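Local atomic coordinates of diadenosine tetraphosphatase, putative (Trypanosoma brucei, PDB entry 2QJC), a protein that probably hydrolyses phosphate esters or anhydrides such as diadenosine tetraphosphate, as a manganese-binding member of the calcineurin-like metallophosphatases. Residues A[160-165]-A[203-208]. Sequence-based numbering, arbitrary orientation.
Sequences TMRNLI and GHDARR. With MN (manganese (II) ion), chain C; PO4 (phosphate ion), chain D.
His204 ND1 coordinates manganese at 2.3 Å, while its other ring nitrogen, NE2, donates to the backbone Thr160 O at 3.1 Å. This second bond is bent: the N-H...O angle is 136°, and the donor stands above the carbonyl plane. With CG anti to the backbone N (chi1 178°), the imidazole reaches from its loop to both partners. Over the ring lies the Arg162 guanidinium, its plane inclined by 34°, and NE2 sits above the guanidinium centre. The opposite guanidinium face carries that of Arg207, stacked almost parallel with centres 4.1 Å apart. Two anions, which probably offset the like charges, approach the Arg162 guanidinium near its plane. Arg162 NH2 donates to O2 of the bound phosphate at 2.8 Å, and NH1 of the same residue forms a salt bridge with Asp205 OD2, whose hydrogen bond is weak. The phosphate, probably from the crystallisation liquor, also ligates the manganese through O4, so Arg162 reaches an anion held at the metal. This is the dinuclear metal centre of the calcineurin-like phosphoesterase fold: His204 follows strand 199-202 and shares its manganese with Asp55, Asn81 and His141. His82 and Tyr227 also bind the phosphate. In the second shell, Asp205 divides its carboxylate, OD1 meeting Arg208 NH1 at 2.8 Å and completing an Arg162-Asp205-Arg208 salt-bridge network. Arg208, extended from CG to NE, spans to strand 163-166 and donates through NH2 to a lone pair of Asn163 OD1 at 2.9 Å, amide and guanidinium being nearly coplanar; its NH1 adds a weak bond to Arg162 O. Farther out, Asn163 ND2 is tied to Gly186 O, and the chain bulges at Arg162 and Asn163, a classic beta bulge opposite Thr180 of strand 177-180.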
loop_
_atom_site.group_PDB
_atom_site.type_symbol
_atom_site.label_atom_id
_atom_site.label_comp_id
_atom_site.label_asym_id
_atom_site.label_seq_id
_atom_site.Cartn_x
_atom_site.Cartn_y
_atom_site.Cartn_z
ATOM N N THR A 160 -9.949 0.004 -2.490
ATOM C CA THR A 160 -10.260 0.461 -3.852
ATOM C C THR A 160 -10.657 1.925 -4.067
ATOM O O THR A 160 -10.756 2.367 -5.215
ATOM C CB THR A 160 -11.422 -0.370 -4.479
ATOM O OG1 THR A 160 -12.657 -0.003 -3.853
ATOM C CG2 THR A 160 -11.197 -1.862 -4.289
HETATM N N MSE A 161 -10.881 2.685 -3.000
HETATM C CA MSE A 161 -11.341 4.069 -3.174
HETATM C C MSE A 161 -10.396 5.061 -3.858
HETATM O O MSE A 161 -9.190 5.086 -3.597
HETATM C CB MSE A 161 -11.793 4.652 -1.823
HETATM C CG MSE A 161 -10.664 5.182 -0.936
HETATM SE SE MSE A 161 -11.293 5.781 0.815
HETATM C CE MSE A 161 -12.322 7.322 0.302
ATOM N N ARG A 162 -10.969 5.878 -4.741
ATOM C CA ARG A 162 -10.227 6.917 -5.453
ATOM C C ARG A 162 -10.913 8.265 -5.212
ATOM O O ARG A 162 -10.256 9.305 -5.049
ATOM C CB ARG A 162 -10.203 6.639 -6.959
ATOM C CG ARG A 162 -9.384 5.433 -7.377
ATOM C CD ARG A 162 -9.632 5.105 -8.849
ATOM N NE ARG A 162 -9.302 3.714 -9.177
ATOM C CZ ARG A 162 -8.075 3.280 -9.435
ATOM N NH1 ARG A 162 -7.050 4.122 -9.406
ATOM N NH2 ARG A 162 -7.876 2.002 -9.727
ATOM N N ASN A 163 -12.242 8.225 -5.165
ATOM C CA ASN A 163 -13.058 9.414 -4.984
ATOM C C ASN A 163 -14.086 9.346 -3.849
ATOM O O ASN A 163 -14.443 8.274 -3.362
ATOM C CB ASN A 163 -13.800 9.715 -6.298
ATOM C CG ASN A 163 -12.930 10.437 -7.324
ATOM O OD1 ASN A 163 -11.704 10.334 -7.306
ATOM N ND2 ASN A 163 -13.574 11.171 -8.232
ATOM N N LEU A 164 -14.556 10.523 -3.447
ATOM C CA LEU A 164 -15.582 10.676 -2.417
ATOM C C LEU A 164 -16.611 11.666 -2.987
ATOM O O LEU A 164 -16.262 12.783 -3.409
ATOM C CB LEU A 164 -14.979 11.223 -1.115
ATOM C CG LEU A 164 -14.265 10.215 -0.202
ATOM C CD1 LEU A 164 -13.453 10.961 0.858
ATOM C CD2 LEU A 164 -15.286 9.289 0.441
ATOM N N ILE A 165 -17.870 11.240 -3.007
ATOM C CA ILE A 165 -18.957 12.050 -3.543
ATOM C C ILE A 165 -19.961 12.427 -2.460
ATOM O O ILE A 165 -20.436 11.566 -1.713
ATOM C CB ILE A 165 -19.734 11.285 -4.631
ATOM C CG1 ILE A 165 -18.759 10.632 -5.614
ATOM C CG2 ILE A 165 -20.675 12.241 -5.352
ATOM C CD1 ILE A 165 -19.426 9.704 -6.604
ATOM N N GLY A 203 -1.247 3.994 -1.492
ATOM C CA GLY A 203 -0.807 3.783 -2.867
ATOM C C GLY A 203 -2.047 3.619 -3.747
ATOM O O GLY A 203 -2.876 4.524 -3.814
ATOM N N HIS A 204 -2.165 2.480 -4.430
ATOM C CA HIS A 204 -3.326 2.153 -5.273
ATOM C C HIS A 204 -3.661 2.973 -6.531
ATOM O O HIS A 204 -3.771 2.408 -7.625
ATOM C CB HIS A 204 -4.585 2.092 -4.392
ATOM C CG HIS A 204 -5.855 1.822 -5.147
ATOM N ND1 HIS A 204 -6.057 0.674 -5.883
ATOM C CD2 HIS A 204 -6.999 2.540 -5.253
ATOM C CE1 HIS A 204 -7.269 0.694 -6.409
ATOM N NE2 HIS A 204 -7.862 1.816 -6.041
ATOM N N ASP A 205 -3.834 4.285 -6.366
ATOM C CA ASP A 205 -4.240 5.195 -7.445
ATOM C C ASP A 205 -3.143 5.611 -8.434
ATOM O O ASP A 205 -2.767 6.786 -8.496
ATOM C CB ASP A 205 -4.877 6.448 -6.815
ATOM C CG ASP A 205 -5.761 7.239 -7.796
ATOM O OD1 ASP A 205 -6.360 8.251 -7.369
ATOM O OD2 ASP A 205 -5.864 6.861 -8.983
ATOM N N ALA A 206 -2.653 4.652 -9.220
ATOM C CA ALA A 206 -1.605 4.919 -10.211
ATOM C C ALA A 206 -1.995 6.023 -11.199
ATOM O O ALA A 206 -1.142 6.761 -11.689
ATOM C CB ALA A 206 -1.268 3.627 -10.980
ATOM N N ARG A 207 -3.286 6.139 -11.501
ATOM C CA ARG A 207 -3.744 7.173 -12.437
ATOM C C ARG A 207 -3.320 8.580 -12.032
ATOM O O ARG A 207 -3.124 9.440 -12.886
ATOM C CB ARG A 207 -5.260 7.170 -12.545
ATOM C CG ARG A 207 -5.849 5.890 -13.040
ATOM C CD ARG A 207 -7.331 6.034 -13.101
ATOM N NE ARG A 207 -7.969 4.738 -13.248
ATOM C CZ ARG A 207 -9.274 4.547 -13.145
ATOM N NH1 ARG A 207 -10.068 5.580 -12.896
ATOM N NH2 ARG A 207 -9.776 3.327 -13.278
ATOM N N ARG A 208 -3.206 8.822 -10.731
ATOM C CA ARG A 208 -2.830 10.141 -10.243
ATOM C C ARG A 208 -1.357 10.290 -9.910
ATOM O O ARG A 208 -0.883 11.398 -9.645
ATOM C CB ARG A 208 -3.666 10.495 -9.013
ATOM C CG ARG A 208 -5.135 10.745 -9.314
ATOM C CD ARG A 208 -5.862 11.260 -8.072
ATOM N NE ARG A 208 -7.166 11.825 -8.401
ATOM C CZ ARG A 208 -8.334 11.303 -8.031
ATOM N NH1 ARG A 208 -8.376 10.187 -7.307
ATOM N NH2 ARG A 208 -9.464 11.901 -8.387
HETATM MN MN MN C . -4.787 -1.223 -6.053
HETATM P P PO4 D . -4.380 -0.476 -9.733
HETATM O O1 PO4 D . -3.136 0.129 -10.589
HETATM O O2 PO4 D . -5.371 0.723 -9.418
HETATM O O3 PO4 D . -5.087 -1.558 -10.598
HETATM O O4 PO4 D . -3.833 -1.069 -8.404
HETATM O O HOH W 1 -4.561 3.286 -11.505
#